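Local coordinates for protein purine nucleoside phosphorylase (Schistosoma mansoni, PDB 6BI9) that probably catalyses the reversible phosphorolysis of purine nucleosides such as inosine and guanosine, releasing the free base and a pentose 1-phosphate, at residues A[194-199]-A[222-227]. Numbering follows the deposited sequence.
Sequences YAFNGG and STVPEV. With DS7 (1,2,5-trimethyl-1H-pyrrole-3-carboxylic acid), chain G.
The end of strand 189-196 runs past the first turn of helix 224-232, where F196 and V224 come nearest with their CA atoms 6.6 Å apart. Y194 and F196 both point toward the helix start, and V224 fits against the two: its CG2 lies 3.7 Å from Y194 CD2 and 3.8 Å from F196 CB, while its CB faces CD2 of the phenyl ring. With CG anti to the backbone N (chi1 179°), the F196 ring extends over P225. P225 CD stands 4.1 Å from the centroid of that ring and 27° off its normal, a CH-pi contact over one face. F196 CE2 also touches P225 CG at 3.5 Å, with CZ beside it. At the other end of the interface the Y194 hydroxyl accepts a nearly straight bond from S222 N (3.2 Å to OH, 164° at the hydrogen). A water in the plane of the tyrosine ring, 2.9 Å from OH, also bonds to S222 OG, a second, solvent-mediated link. In the alpha/beta fold of the phosphorylase superfamily, this contact packs a central-sheet strand, paired with strand 131-139 through Y194 and F196, against the N-terminal turn of helix 224-232. V224 N bonds back to S222 O as the turn leads into the helix, and T223, at the N-cap position, directs OG1 to R86 and N117 instead of capping. Beyond F196 the chain leaves the strand, and N197 turns away from the helix to the carboxyl group of the bound trimethylpyrrole acid (DS7): ND2 donates to DS7 O at 2.9 Å and more weakly to O1. The same nitrogen bonds T201 O, and E203 N also donates to the ligand.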
loop_
_atom_site.group_PDB
_atom_site.type_symbol
_atom_site.label_atom_id
_atom_site.label_comp_id
_atom_site.label_asym_id
_atom_site.label_seq_id
_atom_site.Cartn_x
_atom_site.Cartn_y
_atom_site.Cartn_z
ATOM N N TYR A 194 9.642 -14.966 -2.211
ATOM C CA TYR A 194 9.909 -13.664 -2.836
ATOM C C TYR A 194 9.006 -12.571 -2.275
ATOM O O TYR A 194 7.775 -12.697 -2.333
ATOM C CB TYR A 194 9.679 -13.780 -4.337
ATOM C CG TYR A 194 9.916 -12.536 -5.213
ATOM C CD1 TYR A 194 11.113 -12.371 -5.904
ATOM C CD2 TYR A 194 8.925 -11.564 -5.418
ATOM C CE1 TYR A 194 11.339 -11.283 -6.734
ATOM C CE2 TYR A 194 9.148 -10.454 -6.266
ATOM C CZ TYR A 194 10.343 -10.319 -6.914
ATOM O OH TYR A 194 10.561 -9.254 -7.746
ATOM N N ALA A 195 9.610 -11.494 -1.753
ATOM C CA ALA A 195 8.865 -10.293 -1.367
ATOM C C ALA A 195 8.831 -9.302 -2.523
ATOM O O ALA A 195 9.882 -8.904 -3.037
ATOM C CB ALA A 195 9.491 -9.606 -0.155
ATOM N N PHE A 196 7.624 -8.817 -2.856
ATOM C CA PHE A 196 7.414 -7.788 -3.888
ATOM C C PHE A 196 7.393 -6.410 -3.208
ATOM O O PHE A 196 6.468 -6.123 -2.428
ATOM C CB PHE A 196 6.101 -8.098 -4.632
ATOM C CG PHE A 196 5.723 -7.103 -5.731
ATOM C CD1 PHE A 196 6.684 -6.374 -6.444
ATOM C CD2 PHE A 196 4.363 -6.895 -6.040
ATOM C CE1 PHE A 196 6.313 -5.471 -7.432
ATOM C CE2 PHE A 196 3.979 -5.983 -7.021
ATOM C CZ PHE A 196 4.941 -5.254 -7.716
ATOM N N ASN A 197 8.463 -5.618 -3.453
ATOM C CA ASN A 197 8.662 -4.193 -3.111
ATOM C C ASN A 197 8.247 -3.421 -4.358
ATOM O O ASN A 197 8.901 -3.548 -5.394
ATOM C CB ASN A 197 10.173 -3.907 -2.838
ATOM C CG ASN A 197 10.558 -2.394 -2.797
ATOM O OD1 ASN A 197 9.769 -1.532 -2.431
ATOM N ND2 ASN A 197 11.818 -2.093 -3.170
ATOM N N GLY A 198 7.238 -2.584 -4.270
ATOM C CA GLY A 198 6.761 -1.911 -5.474
ATOM C C GLY A 198 7.855 -1.153 -6.214
ATOM O O GLY A 198 7.814 -1.053 -7.446
ATOM N N GLY A 199 8.791 -0.559 -5.487
ATOM C CA GLY A 199 9.888 0.173 -6.136
ATOM C C GLY A 199 9.545 1.629 -6.447
ATOM O O GLY A 199 8.471 2.130 -6.079
ATOM N N SER A 222 9.319 -6.785 -9.309
ATOM C CA SER A 222 8.635 -7.278 -10.503
ATOM C C SER A 222 7.966 -8.620 -10.193
ATOM O O SER A 222 7.874 -9.052 -9.031
ATOM C CB SER A 222 9.615 -7.420 -11.685
ATOM O OG SER A 222 10.509 -8.496 -11.442
ATOM N N THR A 223 7.510 -9.279 -11.267
ATOM C CA THR A 223 7.142 -10.697 -11.317
ATOM C C THR A 223 5.806 -11.055 -10.657
ATOM O O THR A 223 4.996 -11.740 -11.293
ATOM C CB THR A 223 8.285 -11.527 -10.754
ATOM O OG1 THR A 223 9.441 -11.335 -11.602
ATOM C CG2 THR A 223 7.922 -13.017 -10.741
ATOM N N VAL A 224 5.542 -10.621 -9.414
ATOM C CA VAL A 224 4.306 -11.023 -8.720
ATOM C C VAL A 224 3.051 -10.595 -9.485
ATOM O O VAL A 224 2.095 -11.393 -9.568
ATOM C CB VAL A 224 4.351 -10.544 -7.265
ATOM C CG1 VAL A 224 2.988 -10.590 -6.587
ATOM C CG2 VAL A 224 5.364 -11.372 -6.457
ATOM N N PRO A 225 2.961 -9.392 -10.083
ATOM C CA PRO A 225 1.747 -9.065 -10.864
ATOM C C PRO A 225 1.487 -10.030 -12.011
ATOM O O PRO A 225 0.341 -10.503 -12.174
ATOM C CB PRO A 225 2.014 -7.632 -11.341
ATOM C CG PRO A 225 2.975 -7.053 -10.244
ATOM C CD PRO A 225 3.876 -8.227 -9.971
ATOM N N GLU A 226 2.523 -10.394 -12.763
ATOM C CA GLU A 226 2.353 -11.349 -13.866
ATOM C C GLU A 226 1.976 -12.737 -13.360
ATOM O O GLU A 226 1.140 -13.417 -13.973
ATOM C CB GLU A 226 3.634 -11.413 -14.715
ATOM C CG GLU A 226 3.944 -10.150 -15.457
ATOM C CD GLU A 226 4.859 -9.207 -14.702
ATOM O OE1 GLU A 226 4.801 -9.148 -13.458
ATOM O OE2 GLU A 226 5.681 -8.528 -15.360
ATOM N N VAL A 227 2.595 -13.196 -12.262
ATOM C CA VAL A 227 2.246 -14.487 -11.680
ATOM C C VAL A 227 0.763 -14.543 -11.338
ATOM O O VAL A 227 0.096 -15.563 -11.574
ATOM C CB VAL A 227 3.099 -14.748 -10.421
ATOM C CG1 VAL A 227 2.610 -16.006 -9.683
ATOM C CG2 VAL A 227 4.542 -14.929 -10.827
HETATM C C7 DS7 G . 19.304 -5.614 -5.272
HETATM C C4 DS7 G . 14.305 -4.355 -4.382
HETATM C C5 DS7 G . 16.972 -4.933 -4.439
HETATM C C6 DS7 G . 17.474 -4.650 -3.037
HETATM C C3 DS7 G . 15.661 -4.828 -5.002
HETATM C C2 DS7 G . 15.805 -5.203 -6.372
HETATM C C1 DS7 G . 17.151 -5.536 -6.612
HETATM O O DS7 G . 14.202 -3.712 -3.333
HETATM O O1 DS7 G . 13.226 -4.537 -4.971
HETATM N N DS7 G . 17.875 -5.360 -5.423
HETATM C C DS7 G . 17.799 -6.012 -7.907
HETATM O O HOH W 1 12.865 -8.671 -9.326
#